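D,D-dipeptidase/D,D-carboxypeptidase (Enterococcus faecalis, PDB 4F78) probably acts as a zinc-dependent D,D-peptidase, trimming terminal D-alanine from peptidoglycan precursors as a carboxypeptidase and splitting D-Ala-D-Ala as a dipeptidase. Local coordinates at residues A[150-155]-A[166-171]. Residues are numbered along the deposited sequence; the frame is centred on the assembly and turned at random.
Sequences QRYARD and PWHFRY. With ZN (zinc ion), chain B.
Zinc ligand His-168 sits on strand 168-171, and the chain leaving edge strand 148-150 packs against it with Arg-151 and Tyr-152, building one wall of the metal site of this VanY-type peptidase. ND1 of His-168 binds the zinc at 2.2 Å; Asp-115, His-108 and a water complete much of the shell, and that water also accepts a hydrogen bond from Trp-167 NE1. Tyr-152 comes edge-on over the imidazole, its CE2 3.7 Å from His-168 NE2 and nearly above the ring centre, with the planes at 54°: an edge-to-face pair. Arg-151 runs alongside, CB 3.4 Å from His-168 CD2. Its CG is anti to the backbone N (chi1 -176°), which sets that atom over the middle of the Tyr-152 ring, and the chain then bends at chi2 on the way to its guanidinium. The backbones join where Gln-150 and Phe-169 form an antiparallel non-hydrogen-bonded pair, Gln-150 CB lying 3.7 Å from Phe-169 CE2. Just beyond, Arg-151 N donates a nearly straight bond to His-168 O (3.1 Å, 173°). The same carbonyl accepts from a water, 2.7 Å from His-168 O, which in turn takes the N-H of Tyr-152, so two donors grip it. Glu-107 gathers the polar ends: OE1 hydrogen-bonds His-168 NE2, and OE2 bridges Arg-151 NE and Arg-170 NH1, probably offsetting their like charges. This second-shell carboxylate probably fixes the rotation of the imidazole, while the tyrosine edge backs its face and helps keep ND1 aimed at the metal.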
loop_
_atom_site.group_PDB
_atom_site.type_symbol
_atom_site.label_atom_id
_atom_site.label_comp_id
_atom_site.label_asym_id
_atom_site.label_seq_id
_atom_site.Cartn_x
_atom_site.Cartn_y
_atom_site.Cartn_z
ATOM N N GLN A 150 5.761 -4.185 -4.627
ATOM C CA GLN A 150 4.926 -4.804 -5.677
ATOM C C GLN A 150 3.965 -5.772 -4.973
ATOM O O GLN A 150 4.400 -6.702 -4.277
ATOM C CB GLN A 150 5.775 -5.553 -6.692
ATOM C CG GLN A 150 4.953 -6.096 -7.854
ATOM C CD GLN A 150 5.815 -6.890 -8.819
ATOM O OE1 GLN A 150 7.005 -6.600 -8.987
ATOM N NE2 GLN A 150 5.241 -7.936 -9.406
ATOM N N ARG A 151 2.668 -5.555 -5.132
ATOM C CA ARG A 151 1.680 -6.159 -4.242
ATOM C C ARG A 151 1.438 -7.650 -4.441
ATOM O O ARG A 151 1.285 -8.429 -3.451
ATOM C CB ARG A 151 0.373 -5.381 -4.409
ATOM C CG ARG A 151 -0.710 -5.854 -3.466
ATOM C CD ARG A 151 -0.312 -5.634 -2.015
ATOM N NE ARG A 151 -1.441 -5.977 -1.131
ATOM C CZ ARG A 151 -1.718 -7.209 -0.707
ATOM N NH1 ARG A 151 -0.904 -8.223 -1.037
ATOM N NH2 ARG A 151 -2.761 -7.420 0.118
ATOM N N TYR A 152 1.440 -8.069 -5.706
ATOM C CA TYR A 152 0.987 -9.412 -6.066
ATOM C C TYR A 152 2.056 -10.167 -6.809
ATOM O O TYR A 152 2.161 -10.063 -8.055
ATOM C CB TYR A 152 -0.268 -9.312 -6.971
ATOM C CG TYR A 152 -1.425 -8.578 -6.305
ATOM C CD1 TYR A 152 -1.989 -9.041 -5.106
ATOM C CD2 TYR A 152 -1.967 -7.415 -6.884
ATOM C CE1 TYR A 152 -3.057 -8.346 -4.482
ATOM C CE2 TYR A 152 -3.025 -6.720 -6.268
ATOM C CZ TYR A 152 -3.573 -7.199 -5.096
ATOM O OH TYR A 152 -4.615 -6.491 -4.532
ATOM N N ALA A 153 2.855 -10.940 -6.068
ATOM C CA ALA A 153 3.894 -11.730 -6.696
ATOM C C ALA A 153 3.362 -13.096 -7.093
ATOM O O ALA A 153 2.395 -13.607 -6.493
ATOM C CB ALA A 153 5.098 -11.887 -5.742
ATOM N N ARG A 154 4.025 -13.715 -8.066
ATOM C CA ARG A 154 3.719 -15.092 -8.471
ATOM C C ARG A 154 3.849 -16.117 -7.348
ATOM O O ARG A 154 3.015 -17.035 -7.240
ATOM C CB ARG A 154 4.624 -15.518 -9.634
ATOM C CG ARG A 154 4.217 -16.807 -10.271
ATOM C CD ARG A 154 5.123 -17.111 -11.454
ATOM N NE ARG A 154 6.530 -16.918 -11.097
ATOM C CZ ARG A 154 7.544 -17.163 -11.914
ATOM N NH1 ARG A 154 7.301 -17.626 -13.137
ATOM N NH2 ARG A 154 8.807 -16.958 -11.513
ATOM N N ASP A 155 4.865 -15.994 -6.492
ATOM C CA ASP A 155 5.001 -17.057 -5.472
ATOM C C ASP A 155 4.042 -16.873 -4.273
ATOM O O ASP A 155 4.092 -17.650 -3.316
ATOM C CB ASP A 155 6.467 -17.271 -5.024
ATOM C CG ASP A 155 7.044 -16.066 -4.277
ATOM O OD1 ASP A 155 6.411 -14.982 -4.265
ATOM O OD2 ASP A 155 8.158 -16.185 -3.700
ATOM N N PRO A 166 2.782 -7.858 -12.521
ATOM C CA PRO A 166 3.992 -7.049 -12.607
ATOM C C PRO A 166 3.715 -5.548 -12.340
ATOM O O PRO A 166 4.646 -4.843 -11.947
ATOM C CB PRO A 166 4.440 -7.272 -14.058
ATOM C CG PRO A 166 3.935 -8.684 -14.359
ATOM C CD PRO A 166 2.609 -8.744 -13.676
ATOM N N TRP A 167 2.488 -5.053 -12.535
ATOM C CA TRP A 167 2.331 -3.601 -12.722
ATOM C C TRP A 167 1.713 -2.871 -11.526
ATOM O O TRP A 167 1.623 -1.639 -11.531
ATOM C CB TRP A 167 1.448 -3.374 -13.958
ATOM C CG TRP A 167 0.096 -4.076 -13.749
ATOM C CD1 TRP A 167 -0.971 -3.624 -12.972
ATOM C CD2 TRP A 167 -0.297 -5.376 -14.243
ATOM N NE1 TRP A 167 -1.992 -4.554 -12.995
ATOM C CE2 TRP A 167 -1.606 -5.635 -13.765
ATOM C CE3 TRP A 167 0.330 -6.339 -15.053
ATOM C CZ2 TRP A 167 -2.303 -6.813 -14.078
ATOM C CZ3 TRP A 167 -0.368 -7.517 -15.367
ATOM C CH2 TRP A 167 -1.671 -7.741 -14.877
ATOM N N HIS A 168 1.277 -3.624 -10.516
ATOM C CA HIS A 168 0.493 -3.077 -9.400
ATOM C C HIS A 168 1.346 -2.902 -8.160
ATOM O O HIS A 168 1.872 -3.870 -7.593
ATOM C CB HIS A 168 -0.720 -3.996 -9.117
ATOM C CG HIS A 168 -1.584 -3.564 -7.964
ATOM N ND1 HIS A 168 -2.927 -3.306 -8.114
ATOM C CD2 HIS A 168 -1.317 -3.423 -6.643
ATOM C CE1 HIS A 168 -3.453 -2.984 -6.950
ATOM N NE2 HIS A 168 -2.499 -3.054 -6.031
ATOM N N PHE A 169 1.472 -1.639 -7.731
ATOM C CA PHE A 169 2.308 -1.273 -6.578
ATOM C C PHE A 169 1.484 -0.642 -5.458
ATOM O O PHE A 169 0.509 0.094 -5.695
ATOM C CB PHE A 169 3.399 -0.309 -7.014
ATOM C CG PHE A 169 4.450 -0.986 -7.789
ATOM C CD1 PHE A 169 4.283 -1.195 -9.158
ATOM C CD2 PHE A 169 5.568 -1.500 -7.151
ATOM C CE1 PHE A 169 5.253 -1.896 -9.902
ATOM C CE2 PHE A 169 6.550 -2.191 -7.886
ATOM C CZ PHE A 169 6.379 -2.381 -9.268
ATOM N N ARG A 170 1.854 -0.949 -4.227
ATOM C CA ARG A 170 1.030 -0.489 -3.109
ATOM C C ARG A 170 1.933 0.296 -2.169
ATOM O O ARG A 170 3.050 -0.161 -1.841
ATOM C CB ARG A 170 0.484 -1.736 -2.358
ATOM C CG ARG A 170 0.063 -1.461 -0.869
ATOM C CD ARG A 170 -1.199 -0.531 -0.734
ATOM N NE ARG A 170 -1.367 -0.210 0.693
ATOM C CZ ARG A 170 -2.098 -0.936 1.542
ATOM N NH1 ARG A 170 -2.807 -1.977 1.093
ATOM N NH2 ARG A 170 -2.149 -0.601 2.842
ATOM N N TYR A 171 1.489 1.468 -1.737
ATOM C CA TYR A 171 2.264 2.237 -0.747
ATOM C C TYR A 171 1.917 1.746 0.644
ATOM O O TYR A 171 0.725 1.734 1.013
ATOM C CB TYR A 171 1.904 3.732 -0.823
ATOM C CG TYR A 171 2.684 4.622 0.165
ATOM C CD1 TYR A 171 3.969 5.084 -0.141
ATOM C CD2 TYR A 171 2.109 5.036 1.356
ATOM C CE1 TYR A 171 4.678 5.881 0.749
ATOM C CE2 TYR A 171 2.809 5.865 2.248
ATOM C CZ TYR A 171 4.089 6.264 1.936
ATOM O OH TYR A 171 4.787 7.081 2.783
HETATM ZN ZN ZN B . -4.178 -2.600 -9.770
HETATM O O HOH W 1 1.627 -6.546 -8.053
HETATM O O HOH W 2 -4.067 -4.509 -10.869
#